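Local coordinates for nucleoprotein (Sendai virus, PDB 6M7D) that encapsidates the viral RNA genome in a helical nucleocapsid, one subunit per six nucleotides, shielding it from nucleases and presenting it as template for transcription and replication, at residues T34-V39 with V102-E107; T56-S61 with V76-M81; P110-T115 with R129-L134; N96-Y101 with S225-V230. All blocks are in the same frame, centred on the assembly; numbering follows the deposited sequence.

Interaction 1. Residues T34-V39 with V102-E107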
loop_
_atom_site.group_PDB
_atom_site.type_symbol
_atom_site.label_atom_id
_atom_site.label_comp_id
_atom_site.label_asym_id
_atom_site.label_seq_id
_atom_site.Cartn_x
_atom_site.Cartn_y
_atom_site.Cartn_z
ATOM N N THR A 34 -6.687 -19.404 14.428
ATOM C CA THR A 34 -6.366 -18.829 15.727
ATOM C C THR A 34 -4.876 -18.503 15.729
ATOM O O THR A 34 -4.038 -19.380 15.506
ATOM C CB THR A 34 -6.759 -19.772 16.863
ATOM O OG1 THR A 34 -6.355 -19.213 18.115
ATOM C CG2 THR A 34 -6.150 -21.162 16.686
ATOM N N VAL A 35 -4.552 -17.235 15.937
ATOM C CA VAL A 35 -3.191 -16.740 15.804
ATOM C C VAL A 35 -2.708 -16.235 17.153
ATOM O O VAL A 35 -3.413 -15.486 17.837
ATOM C CB VAL A 35 -3.101 -15.633 14.740
ATOM C CG1 VAL A 35 -1.676 -15.335 14.454
ATOM C CG2 VAL A 35 -3.801 -16.061 13.471
ATOM N N SER A 36 -1.502 -16.645 17.531
ATOM C CA SER A 36 -0.879 -16.199 18.768
ATOM C C SER A 36 -0.159 -14.883 18.515
ATOM O O SER A 36 0.732 -14.811 17.664
ATOM C CB SER A 36 0.097 -17.247 19.296
ATOM O OG SER A 36 -0.483 -18.535 19.288
ATOM N N VAL A 37 -0.547 -13.850 19.251
ATOM C CA VAL A 37 0.100 -12.546 19.203
ATOM C C VAL A 37 0.740 -12.293 20.557
ATOM O O VAL A 37 0.082 -12.420 21.593
ATOM C CB VAL A 37 -0.896 -11.432 18.847
ATOM C CG1 VAL A 37 -0.208 -10.089 18.893
ATOM C CG2 VAL A 37 -1.463 -11.675 17.485
ATOM N N PHE A 38 2.013 -11.931 20.549
ATOM C CA PHE A 38 2.791 -11.763 21.766
ATOM C C PHE A 38 3.010 -10.282 22.023
ATOM O O PHE A 38 3.621 -9.590 21.205
ATOM C CB PHE A 38 4.119 -12.505 21.657
ATOM C CG PHE A 38 3.962 -13.939 21.289
ATOM C CD1 PHE A 38 3.802 -14.899 22.264
ATOM C CD2 PHE A 38 3.953 -14.331 19.967
ATOM C CE1 PHE A 38 3.646 -16.219 21.927
ATOM C CE2 PHE A 38 3.800 -15.651 19.629
ATOM C CZ PHE A 38 3.646 -16.595 20.609
ATOM N N VAL A 39 2.509 -9.804 23.155
ATOM C CA VAL A 39 2.666 -8.419 23.573
ATOM C C VAL A 39 3.647 -8.388 24.732
ATOM O O VAL A 39 3.830 -9.394 25.423
ATOM C CB VAL A 39 1.318 -7.792 23.960
ATOM C CG1 VAL A 39 0.324 -7.968 22.834
ATOM C CG2 VAL A 39 0.788 -8.411 25.227
ATOM N N VAL A 102 -4.977 -14.514 19.702
ATOM C CA VAL A 102 -4.808 -14.938 21.084
ATOM C C VAL A 102 -3.599 -14.199 21.629
ATOM O O VAL A 102 -2.460 -14.490 21.258
ATOM C CB VAL A 102 -4.633 -16.455 21.199
ATOM C CG1 VAL A 102 -4.928 -16.910 22.610
ATOM C CG2 VAL A 102 -5.538 -17.151 20.227
ATOM N N ILE A 103 -3.843 -13.238 22.510
ATOM C CA ILE A 103 -2.785 -12.359 22.987
ATOM C C ILE A 103 -2.028 -13.047 24.112
ATOM O O ILE A 103 -2.602 -13.365 25.158
ATOM C CB ILE A 103 -3.354 -11.012 23.445
ATOM C CG1 ILE A 103 -3.967 -10.279 22.255
ATOM C CG2 ILE A 103 -2.273 -10.180 24.082
ATOM C CD1 ILE A 103 -4.693 -9.031 22.633
ATOM N N TYR A 104 -0.742 -13.282 23.893
ATOM C CA TYR A 104 0.164 -13.786 24.909
ATOM C C TYR A 104 1.041 -12.639 25.387
ATOM O O TYR A 104 1.283 -11.680 24.653
ATOM C CB TYR A 104 1.043 -14.911 24.363
ATOM C CG TYR A 104 0.340 -16.226 24.103
ATOM C CD1 TYR A 104 -1.030 -16.288 23.918
ATOM C CD2 TYR A 104 1.057 -17.411 24.045
ATOM C CE1 TYR A 104 -1.662 -17.487 23.682
ATOM C CE2 TYR A 104 0.432 -18.614 23.812
ATOM C CZ TYR A 104 -0.927 -18.647 23.631
ATOM O OH TYR A 104 -1.558 -19.845 23.397
ATOM N N ASN A 105 1.513 -12.734 26.621
ATOM C CA ASN A 105 2.348 -11.698 27.208
ATOM C C ASN A 105 3.767 -12.212 27.367
ATOM O O ASN A 105 3.982 -13.277 27.951
ATOM C CB ASN A 105 1.799 -11.244 28.559
ATOM C CG ASN A 105 0.551 -10.410 28.422
ATOM O OD1 ASN A 105 -0.536 -10.931 28.179
ATOM N ND2 ASN A 105 0.696 -9.103 28.578
ATOM N N ILE A 106 4.726 -11.461 26.842
ATOM C CA ILE A 106 6.138 -11.717 27.093
ATOM C C ILE A 106 6.492 -11.021 28.398
ATOM O O ILE A 106 6.388 -9.798 28.508
ATOM C CB ILE A 106 7.025 -11.218 25.952
ATOM C CG1 ILE A 106 6.471 -11.657 24.601
ATOM C CG2 ILE A 106 8.435 -11.726 26.143
ATOM C CD1 ILE A 106 6.462 -13.128 24.430
ATOM N N GLU A 107 6.894 -11.821 29.390
ATOM C CA GLU A 107 7.252 -11.309 30.739
ATOM C C GLU A 107 8.728 -11.602 31.015
ATOM O O GLU A 107 9.158 -12.745 30.772
ATOM C CB GLU A 107 6.378 -11.983 31.798
ATOM C CG GLU A 107 4.897 -11.694 31.638
ATOM C CD GLU A 107 4.505 -10.250 31.895
ATOM O OE1 GLU A 107 5.405 -9.435 32.177
ATOM O OE2 GLU A 107 3.299 -9.944 31.815
#
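Similar first torsions, with CG anti to the carbonyl carbon (chi1 -54° in Phe38 and -71° in Tyr104), lay two rings alongside each other on the sheet face from which both residues, paired across the ladder, project. The rings are nearly perpendicular, with planes at 86° and centroids 5.5 Å apart, yet meet obliquely: Phe38 CD1 lies 3.5 Å from Tyr104 CB, and Phe38 CE1 approaches Tyr104 CD2. Ile106 CD1 packs 3.7 Å from Phe38 CB. On the other face, Val39 CG1 meets Ile103 CG2 at 3.6 Å, and Val39 CG2 lies against the Asn105 amide. Strands 33-40 and 99-108 are parallel neighbours in a mixed sheet, joined by a connection that includes helices 47-62, 68-80 and 86-93. The oxygens of Val35, Val37 and Val39 accept from the nitrogens of Val102, Tyr104 and Ile106, while Val37 N and Val39 N donate to Val102 O and Tyr104 O. From helix 68-80, Gln70 NE2 bonds to Ser36 O. The chemistry is thus divided: five backbone bonds fix the register, and apolar contacts on both faces, mostly from branched or aromatic side chains, close over them.

Interaction 2. Residues T56-S61 with V76-M81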
loop_
_atom_site.group_PDB
_atom_site.type_symbol
_atom_site.label_atom_id
_atom_site.label_comp_id
_atom_site.label_asym_id
_atom_site.label_seq_id
_atom_site.Cartn_x
_atom_site.Cartn_y
_atom_site.Cartn_z
ATOM N N THR A 56 13.260 -10.983 17.213
ATOM C CA THR A 56 12.761 -12.354 17.268
ATOM C C THR A 56 11.427 -12.479 16.551
ATOM O O THR A 56 11.196 -13.448 15.823
ATOM C CB THR A 56 12.632 -12.810 18.718
ATOM O OG1 THR A 56 13.683 -12.228 19.496
ATOM C CG2 THR A 56 12.732 -14.314 18.806
ATOM N N PHE A 57 10.534 -11.510 16.748
ATOM C CA PHE A 57 9.281 -11.488 16.001
ATOM C C PHE A 57 9.539 -11.421 14.504
ATOM O O PHE A 57 8.910 -12.143 13.721
ATOM C CB PHE A 57 8.430 -10.300 16.438
ATOM C CG PHE A 57 7.854 -10.435 17.809
ATOM C CD1 PHE A 57 7.336 -9.333 18.461
ATOM C CD2 PHE A 57 7.821 -11.656 18.445
ATOM C CE1 PHE A 57 6.804 -9.449 19.716
ATOM C CE2 PHE A 57 7.290 -11.774 19.703
ATOM C CZ PHE A 57 6.783 -10.670 20.337
ATOM N N LEU A 58 10.463 -10.556 14.087
ATOM C CA LEU A 58 10.752 -10.420 12.666
ATOM C C LEU A 58 11.344 -11.699 12.094
ATOM O O LEU A 58 11.050 -12.071 10.955
ATOM C CB LEU A 58 11.694 -9.244 12.434
ATOM C CG LEU A 58 11.847 -8.834 10.972
ATOM C CD1 LEU A 58 10.609 -8.114 10.490
ATOM C CD2 LEU A 58 13.066 -7.971 10.799
ATOM N N ALA A 59 12.186 -12.384 12.865
ATOM C CA ALA A 59 12.799 -13.611 12.375
ATOM C C ALA A 59 11.799 -14.755 12.353
ATOM O O ALA A 59 11.907 -15.666 11.525
ATOM C CB ALA A 59 14.005 -13.971 13.235
ATOM N N HIS A 60 10.829 -14.735 13.264
ATOM C CA HIS A 60 9.807 -15.771 13.276
ATOM C C HIS A 60 8.807 -15.568 12.150
ATOM O O HIS A 60 8.234 -16.534 11.639
ATOM C CB HIS A 60 9.099 -15.784 14.627
ATOM C CG HIS A 60 9.802 -16.593 15.669
ATOM N ND1 HIS A 60 11.161 -16.522 15.875
ATOM C CD2 HIS A 60 9.333 -17.492 16.564
ATOM C CE1 HIS A 60 11.501 -17.340 16.852
ATOM N NE2 HIS A 60 10.410 -17.942 17.287
ATOM N N SER A 61 8.556 -14.308 11.790
ATOM C CA SER A 61 7.621 -14.012 10.674
ATOM C C SER A 61 8.205 -14.574 9.372
ATOM O O SER A 61 7.446 -15.151 8.574
ATOM C CB SER A 61 7.372 -12.533 10.567
ATOM O OG SER A 61 8.578 -11.836 10.297
ATOM N N VAL A 76 2.041 -9.046 13.361
ATOM C CA VAL A 76 1.079 -8.282 14.147
ATOM C C VAL A 76 1.655 -7.947 15.514
ATOM O O VAL A 76 1.458 -6.845 16.033
ATOM C CB VAL A 76 -0.241 -9.067 14.254
ATOM C CG1 VAL A 76 -1.076 -8.570 15.400
ATOM C CG2 VAL A 76 -1.013 -8.964 12.963
ATOM N N SER A 77 2.380 -8.890 16.111
ATOM C CA SER A 77 3.089 -8.636 17.359
ATOM C C SER A 77 4.089 -7.504 17.192
ATOM O O SER A 77 4.174 -6.598 18.029
ATOM C CB SER A 77 3.806 -9.907 17.802
ATOM O OG SER A 77 2.893 -10.875 18.263
ATOM N N LEU A 78 4.868 -7.556 16.115
ATOM C CA LEU A 78 5.853 -6.518 15.854
ATOM C C LEU A 78 5.192 -5.156 15.708
ATOM O O LEU A 78 5.654 -4.169 16.289
ATOM C CB LEU A 78 6.644 -6.872 14.602
ATOM C CG LEU A 78 7.796 -5.953 14.234
ATOM C CD1 LEU A 78 8.709 -5.773 15.418
ATOM C CD2 LEU A 78 8.542 -6.552 13.073
ATOM N N LEU A 79 4.105 -5.081 14.946
ATOM C CA LEU A 79 3.431 -3.804 14.764
ATOM C C LEU A 79 2.758 -3.329 16.043
ATOM O O LEU A 79 2.583 -2.122 16.234
ATOM C CB LEU A 79 2.410 -3.897 13.637
ATOM C CG LEU A 79 2.909 -4.400 12.287
ATOM C CD1 LEU A 79 1.778 -5.055 11.539
ATOM C CD2 LEU A 79 3.503 -3.281 11.479
ATOM N N ALA A 80 2.366 -4.249 16.921
ATOM C CA ALA A 80 1.784 -3.864 18.197
ATOM C C ALA A 80 2.830 -3.413 19.201
ATOM O O ALA A 80 2.487 -2.717 20.159
ATOM C CB ALA A 80 0.977 -5.022 18.778
ATOM N N MET A 81 4.089 -3.807 19.008
ATOM C CA MET A 81 5.161 -3.330 19.876
ATOM C C MET A 81 5.283 -1.814 19.881
ATOM O O MET A 81 5.861 -1.253 20.815
ATOM C CB MET A 81 6.496 -3.925 19.451
ATOM C CG MET A 81 6.641 -5.377 19.752
ATOM S SD MET A 81 8.315 -5.928 19.459
ATOM C CE MET A 81 9.129 -5.220 20.874
#
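Phe57 meets Ser77, Leu78 and Met81 in a buried, nearly antiparallel helix pair, whose short segments cross at -156° with axes 9.2 Å apart. The ring of Phe57 supplies two kinds of aromatic contact. One is CH-pi: Ser77 CB sits over a face of the ring, 3.8 Å from its centroid and only 21° off the normal. The other is Met-aromatic: Met81 SD approaches the ring obliquely, 3.7 Å from Phe57 CD1. Met81 bends at its last torsion (chi3 75°), which turns the terminal methyl aside while the sulfur remains against the ring. No hydrogen bond spans the two segments, and several polar side chains have partners outside the contact. Ser77 OG, on the carbon that covers Phe57, is hydrogen-bonded to Gly73 O and to Phe38 N, which ties helix 68-80 to strand 33-40. His60 NE2 bonds to Trp133 O, linking helix 47-62 to helix 129-135. Ser61 OG donates to Leu58 O within its own helix. The remaining contact is aliphatic. Leu58 and Leu78 both extend CG anti to the backbone N, and their branches meet at a slant, with Leu58 CD1 3.7 Å from Leu78 CD2.

Interaction 3. Residues P110-T115 with R129-L134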
loop_
_atom_site.group_PDB
_atom_site.type_symbol
_atom_site.label_atom_id
_atom_site.label_comp_id
_atom_site.label_asym_id
_atom_site.label_seq_id
_atom_site.Cartn_x
_atom_site.Cartn_y
_atom_site.Cartn_z
ATOM N N PRO A 110 13.928 -12.083 36.348
ATOM C CA PRO A 110 15.359 -12.164 36.661
ATOM C C PRO A 110 15.749 -13.577 37.122
ATOM O O PRO A 110 16.814 -14.041 36.758
ATOM C CB PRO A 110 15.542 -11.158 37.807
ATOM C CG PRO A 110 14.163 -11.028 38.414
ATOM C CD PRO A 110 13.213 -11.174 37.244
ATOM N N LYS A 111 14.875 -14.210 37.909
ATOM C CA LYS A 111 15.116 -15.570 38.460
ATOM C C LYS A 111 15.238 -16.594 37.325
ATOM O O LYS A 111 16.133 -17.458 37.412
ATOM C CB LYS A 111 13.968 -15.962 39.396
ATOM C CG LYS A 111 13.783 -15.069 40.615
ATOM C CD LYS A 111 12.669 -15.531 41.530
ATOM C CE LYS A 111 12.487 -14.641 42.741
ATOM N NZ LYS A 111 11.396 -15.125 43.619
ATOM N N ARG A 112 14.405 -16.478 36.286
ATOM C CA ARG A 112 14.430 -17.462 35.170
ATOM C C ARG A 112 15.420 -17.031 34.083
ATOM O O ARG A 112 15.212 -15.962 33.476
ATOM C CB ARG A 112 13.034 -17.606 34.556
ATOM C CG ARG A 112 13.051 -17.851 33.053
ATOM C CD ARG A 112 11.666 -17.886 32.438
ATOM N NE ARG A 112 10.995 -19.157 32.666
ATOM C CZ ARG A 112 11.080 -20.205 31.856
ATOM N NH1 ARG A 112 11.812 -20.135 30.757
ATOM N NH2 ARG A 112 10.433 -21.319 32.146
ATOM N N THR A 113 16.458 -17.844 33.865
ATOM C CA THR A 113 17.479 -17.607 32.808
ATOM C C THR A 113 17.352 -18.702 31.743
ATOM O O THR A 113 18.216 -18.755 30.845
ATOM C CB THR A 113 18.891 -17.588 33.405
ATOM O OG1 THR A 113 19.816 -17.404 32.333
ATOM C CG2 THR A 113 19.228 -18.856 34.158
ATOM N N LYS A 114 16.299 -19.523 31.837
ATOM C CA LYS A 114 16.075 -20.668 30.913
ATOM C C LYS A 114 15.899 -20.180 29.470
ATOM O O LYS A 114 16.500 -20.798 28.570
ATOM C CB LYS A 114 14.844 -21.461 31.364
ATOM C CG LYS A 114 14.883 -21.953 32.805
ATOM C CD LYS A 114 13.597 -22.616 33.248
ATOM C CE LYS A 114 13.613 -23.019 34.708
ATOM N NZ LYS A 114 12.316 -23.598 35.132
ATOM N N THR A 115 15.144 -19.097 29.262
ATOM C CA THR A 115 14.922 -18.586 27.881
ATOM C C THR A 115 15.203 -17.081 27.832
ATOM O O THR A 115 14.245 -16.307 27.635
ATOM C CB THR A 115 13.497 -18.888 27.404
ATOM O OG1 THR A 115 12.585 -18.300 28.332
ATOM C CG2 THR A 115 13.217 -20.370 27.280
ATOM N N ARG A 129 6.359 -24.224 26.955
ATOM C CA ARG A 129 6.465 -24.885 25.625
ATOM C C ARG A 129 6.502 -23.800 24.545
ATOM O O ARG A 129 7.337 -23.898 23.625
ATOM C CB ARG A 129 5.287 -25.838 25.403
ATOM C CG ARG A 129 5.294 -27.043 26.334
ATOM C CD ARG A 129 4.152 -28.008 26.079
ATOM N NE ARG A 129 4.157 -29.106 27.035
ATOM C CZ ARG A 129 3.210 -30.033 27.119
ATOM N NH1 ARG A 129 3.302 -30.994 28.023
ATOM N NH2 ARG A 129 2.175 -29.997 26.298
ATOM N N THR A 130 5.641 -22.791 24.695
ATOM C CA THR A 130 5.570 -21.645 23.797
ATOM C C THR A 130 6.804 -20.769 23.942
ATOM O O THR A 130 7.302 -20.215 22.959
ATOM C CB THR A 130 4.305 -20.834 24.082
ATOM O OG1 THR A 130 3.152 -21.654 23.867
ATOM C CG2 THR A 130 4.226 -19.622 23.174
ATOM N N THR A 131 7.326 -20.654 25.162
ATOM C CA THR A 131 8.480 -19.796 25.394
ATOM C C THR A 131 9.738 -20.368 24.757
ATOM O O THR A 131 10.530 -19.626 24.170
ATOM C CB THR A 131 8.683 -19.590 26.891
ATOM O OG1 THR A 131 7.450 -19.160 27.479
ATOM C CG2 THR A 131 9.728 -18.536 27.126
ATOM N N GLU A 132 9.952 -21.681 24.865
ATOM C CA GLU A 132 11.097 -22.272 24.183
ATOM C C GLU A 132 10.920 -22.247 22.674
ATOM O O GLU A 132 11.908 -22.162 21.940
ATOM C CB GLU A 132 11.345 -23.705 24.655
ATOM C CG GLU A 132 11.026 -23.966 26.109
ATOM C CD GLU A 132 12.163 -23.587 27.036
ATOM O OE1 GLU A 132 13.335 -23.678 26.613
ATOM O OE2 GLU A 132 11.884 -23.194 28.188
ATOM N N TRP A 133 9.678 -22.324 22.193
ATOM C CA TRP A 133 9.453 -22.217 20.756
ATOM C C TRP A 133 9.760 -20.813 20.254
ATOM O O TRP A 133 10.328 -20.643 19.169
ATOM C CB TRP A 133 8.013 -22.604 20.427
ATOM C CG TRP A 133 7.503 -21.996 19.166
ATOM C CD1 TRP A 133 8.006 -22.168 17.912
ATOM C CD2 TRP A 133 6.381 -21.120 19.031
ATOM N NE1 TRP A 133 7.270 -21.448 17.006
ATOM C CE2 TRP A 133 6.266 -20.796 17.670
ATOM C CE3 TRP A 133 5.463 -20.577 19.932
ATOM C CZ2 TRP A 133 5.270 -19.955 17.186
ATOM C CZ3 TRP A 133 4.479 -19.742 19.450
ATOM C CH2 TRP A 133 4.389 -19.439 18.091
ATOM N N LEU A 134 9.409 -19.795 21.039
ATOM C CA LEU A 134 9.519 -18.414 20.593
ATOM C C LEU A 134 10.925 -17.861 20.785
ATOM O O LEU A 134 11.436 -17.151 19.914
ATOM C CB LEU A 134 8.498 -17.560 21.338
ATOM C CG LEU A 134 8.524 -16.044 21.182
ATOM C CD1 LEU A 134 8.484 -15.644 19.727
ATOM C CD2 LEU A 134 7.348 -15.459 21.916
#
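Thr115 carries the contact, its two branches dividing between Thr131 and Glu132. Its OG1, placed between the backbone N and the carbonyl carbon (chi1 57°), faces Thr131 CG2, while its CG2 lies by the carboxylate of Glu132, 3.3 Å from Glu132 OE2. In both pairs the side chains cross at about a right angle. Arg112 completes this first shell with a long salt bridge, 4.0 Å from Arg112 NH1 to Glu132 OE2. The carboxylate oxygen lies at the guanidinium edge, near its plane, but at this distance, and with the two planes 59° apart, the attraction is probably a loose electrostatic one. Within the loop itself, Arg112 NH1 also makes a weak, bent hydrogen bond to Thr115 OG1 (3.1 Å), and Lys114 CD lies over one face of the guanidinium, toward its rim. Further out, Arg112 NH2 forms a salt bridge with Glu128. Thr131 is positioned by its hydroxyl, which bonds to Tyr127 O and Val120 N. The contact thereby sets the loop between strands 99-108 and 118-122 against the start of helix 129-135, beside Ile119 of strand 118-122, while Leu134 on the same helix reaches Phe38 and Phe74.

Interaction 4. Residues N96-Y101 with S225-V230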
loop_
_atom_site.group_PDB
_atom_site.type_symbol
_atom_site.label_atom_id
_atom_site.label_comp_id
_atom_site.label_asym_id
_atom_site.label_seq_id
_atom_site.Cartn_x
_atom_site.Cartn_y
_atom_site.Cartn_z
ATOM N N ASN A 96 -11.216 -8.533 12.823
ATOM C CA ASN A 96 -11.424 -9.081 11.456
ATOM C C ASN A 96 -12.012 -10.491 11.580
ATOM O O ASN A 96 -11.862 -11.095 12.659
ATOM C CB ASN A 96 -10.134 -9.080 10.632
ATOM C CG ASN A 96 -9.119 -10.082 11.135
ATOM O OD1 ASN A 96 -8.267 -10.545 10.381
ATOM N ND2 ASN A 96 -9.206 -10.430 12.408
ATOM N N ALA A 97 -12.683 -10.979 10.531
ATOM C CA ALA A 97 -13.272 -12.340 10.562
ATOM C C ALA A 97 -12.252 -13.363 10.051
ATOM O O ALA A 97 -12.522 -14.575 10.156
ATOM C CB ALA A 97 -14.541 -12.369 9.746
ATOM N N ASP A 98 -11.135 -12.879 9.500
ATOM C CA ASP A 98 -10.071 -13.753 8.935
ATOM C C ASP A 98 -9.416 -14.612 10.024
ATOM O O ASP A 98 -9.217 -15.814 9.771
ATOM C CB ASP A 98 -9.042 -12.927 8.161
ATOM C CG ASP A 98 -9.469 -12.633 6.733
ATOM O OD1 ASP A 98 -9.350 -11.465 6.313
ATOM O OD2 ASP A 98 -9.914 -13.578 6.054
ATOM N N VAL A 99 -9.134 -14.037 11.197
ATOM C CA VAL A 99 -8.440 -14.813 12.272
ATOM C C VAL A 99 -8.824 -14.301 13.664
ATOM O O VAL A 99 -9.357 -13.181 13.768
ATOM C CB VAL A 99 -6.907 -14.763 12.107
ATOM C CG1 VAL A 99 -6.396 -15.672 10.999
ATOM C CG2 VAL A 99 -6.402 -13.342 11.923
ATOM N N LYS A 100 -8.579 -15.136 14.680
ATOM C CA LYS A 100 -8.780 -14.800 16.080
ATOM C C LYS A 100 -7.416 -14.664 16.735
ATOM O O LYS A 100 -6.632 -15.616 16.744
ATOM C CB LYS A 100 -9.609 -15.864 16.796
ATOM C CG LYS A 100 -10.147 -15.412 18.134
ATOM C CD LYS A 100 -10.522 -16.594 19.003
ATOM C CE LYS A 100 -9.299 -17.401 19.395
ATOM N NZ LYS A 100 -9.618 -18.419 20.428
ATOM N N TYR A 101 -7.131 -13.483 17.264
ATOM C CA TYR A 101 -5.842 -13.188 17.870
ATOM C C TYR A 101 -5.874 -13.611 19.330
ATOM O O TYR A 101 -6.711 -13.131 20.100
ATOM C CB TYR A 101 -5.509 -11.704 17.745
ATOM C CG TYR A 101 -5.114 -11.286 16.353
ATOM C CD1 TYR A 101 -4.242 -12.053 15.601
ATOM C CD2 TYR A 101 -5.615 -10.131 15.790
ATOM C CE1 TYR A 101 -3.877 -11.675 14.334
ATOM C CE2 TYR A 101 -5.257 -9.746 14.523
ATOM C CZ TYR A 101 -4.390 -10.521 13.799
ATOM O OH TYR A 101 -4.032 -10.138 12.530
ATOM N N SER A 225 -0.527 -13.560 1.803
ATOM C CA SER A 225 -1.361 -14.663 2.262
ATOM C C SER A 225 -2.347 -14.213 3.329
ATOM O O SER A 225 -3.481 -14.697 3.373
ATOM C CB SER A 225 -0.486 -15.797 2.782
ATOM O OG SER A 225 0.087 -15.461 4.027
ATOM N N GLN A 226 -1.941 -13.291 4.192
ATOM C CA GLN A 226 -2.712 -12.920 5.373
ATOM C C GLN A 226 -3.417 -11.600 5.124
ATOM O O GLN A 226 -2.826 -10.532 5.301
ATOM C CB GLN A 226 -1.811 -12.832 6.600
ATOM C CG GLN A 226 -1.270 -14.165 7.034
ATOM C CD GLN A 226 -2.332 -15.233 7.034
ATOM O OE1 GLN A 226 -3.300 -15.157 7.784
ATOM N NE2 GLN A 226 -2.163 -16.235 6.185
ATOM N N GLN A 227 -4.686 -11.676 4.729
ATOM C CA GLN A 227 -5.488 -10.471 4.567
ATOM C C GLN A 227 -5.829 -9.844 5.908
ATOM O O GLN A 227 -6.217 -8.676 5.961
ATOM C CB GLN A 227 -6.763 -10.796 3.792
ATOM C CG GLN A 227 -7.451 -9.598 3.171
ATOM C CD GLN A 227 -6.868 -9.218 1.838
ATOM O OE1 GLN A 227 -5.835 -8.560 1.761
ATOM N NE2 GLN A 227 -7.525 -9.634 0.773
ATOM N N SER A 228 -5.685 -10.596 6.999
ATOM C CA SER A 228 -5.927 -10.041 8.327
ATOM C C SER A 228 -4.860 -9.026 8.699
ATOM O O SER A 228 -5.159 -7.979 9.281
ATOM C CB SER A 228 -5.962 -11.163 9.356
ATOM O OG SER A 228 -4.702 -11.800 9.435
ATOM N N LEU A 229 -3.607 -9.324 8.369
ATOM C CA LEU A 229 -2.520 -8.392 8.633
ATOM C C LEU A 229 -2.665 -7.130 7.795
ATOM O O LEU A 229 -2.482 -6.014 8.295
ATOM C CB LEU A 229 -1.194 -9.091 8.359
ATOM C CG LEU A 229 0.098 -8.298 8.298
ATOM C CD1 LEU A 229 0.517 -7.886 9.680
ATOM C CD2 LEU A 229 1.148 -9.163 7.653
ATOM N N VAL A 230 -3.006 -7.289 6.518
ATOM C CA VAL A 230 -3.234 -6.141 5.650
ATOM C C VAL A 230 -4.404 -5.315 6.158
ATOM O O VAL A 230 -4.378 -4.083 6.110
ATOM C CB VAL A 230 -3.453 -6.613 4.201
ATOM C CG1 VAL A 230 -3.625 -5.433 3.270
ATOM C CG2 VAL A 230 -2.295 -7.479 3.758
#
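Ser228 is the projection on which Val99, Asp98 and Tyr101 converge. It lies in the first turn of helix 227-239 with its CB directed at the 96-101 segment, and its OG stands between the backbone N and the carbonyl carbon (chi1 64°). Val99 presents CG2 to this side chain, 3.4 Å from Ser228 OG. Tyr101 arrives with the far end of its ring: Tyr101 OH is 3.6 Å from Ser228 OG, a proximity rather than a hydrogen bond. Asp98 CB and Tyr101 OH approach Ser228 CB from widely different sides, about 140° apart, with Val99 CG2 between them. Asp98 CB rests 3.7 Å from Ser228 CB, and the carboxylate extends past the serine toward the start of the helix, where Asp98 OD1 lies 3.7 Å from Gln227 CB. Asp98 OD1 is also 3.8 Å from Ser228 N, too far for a bond, but a negative charge near a helix N-terminus would be expected to interact favourably with the helix dipole. A weak, bent bond from Asn96 ND2 to Val99 O, 3.1 Å long, spans the turn before the strand. Gln226, at the N-cap position, is tethered by a hydrogen bond from Gln226 NE2 to Ser225 OG, which lies near its amide plane. No hydrogen bond crosses the contact, which rests on van der Waals contacts round Ser228, probably with a modest electrostatic contribution from Asp98. It joins the start of strand 99-108, paired with strand 33-40 through Lys100, to the junction between helices 213-225 and 227-239, while helix 68-80 packs against both Tyr101 and Leu229.

In the fold
All four contacts lie on one side of the centre of the chain. Interaction 1 pairs the two parallel strands of the mixed sheet, and each of the others touches it: interaction 2, 11 Å away between centres, contributes helices 47-62 and 68-80, which occur in the chain between those strands. Interaction 3 follows along the chain, meeting interaction 1 through Phe38, Trp133 and Leu134. Interaction 4 uses the start of strand 99-108 and the turn before it, but reaches 124 residues onward to helix 227-239; its centre is 28 Å from that of interaction 3. Strand 99-108 thus links the outlying loop of 110-115 with helices nearer the RNA, all within the Ncore region that probably carries RNA binding and self-assembly.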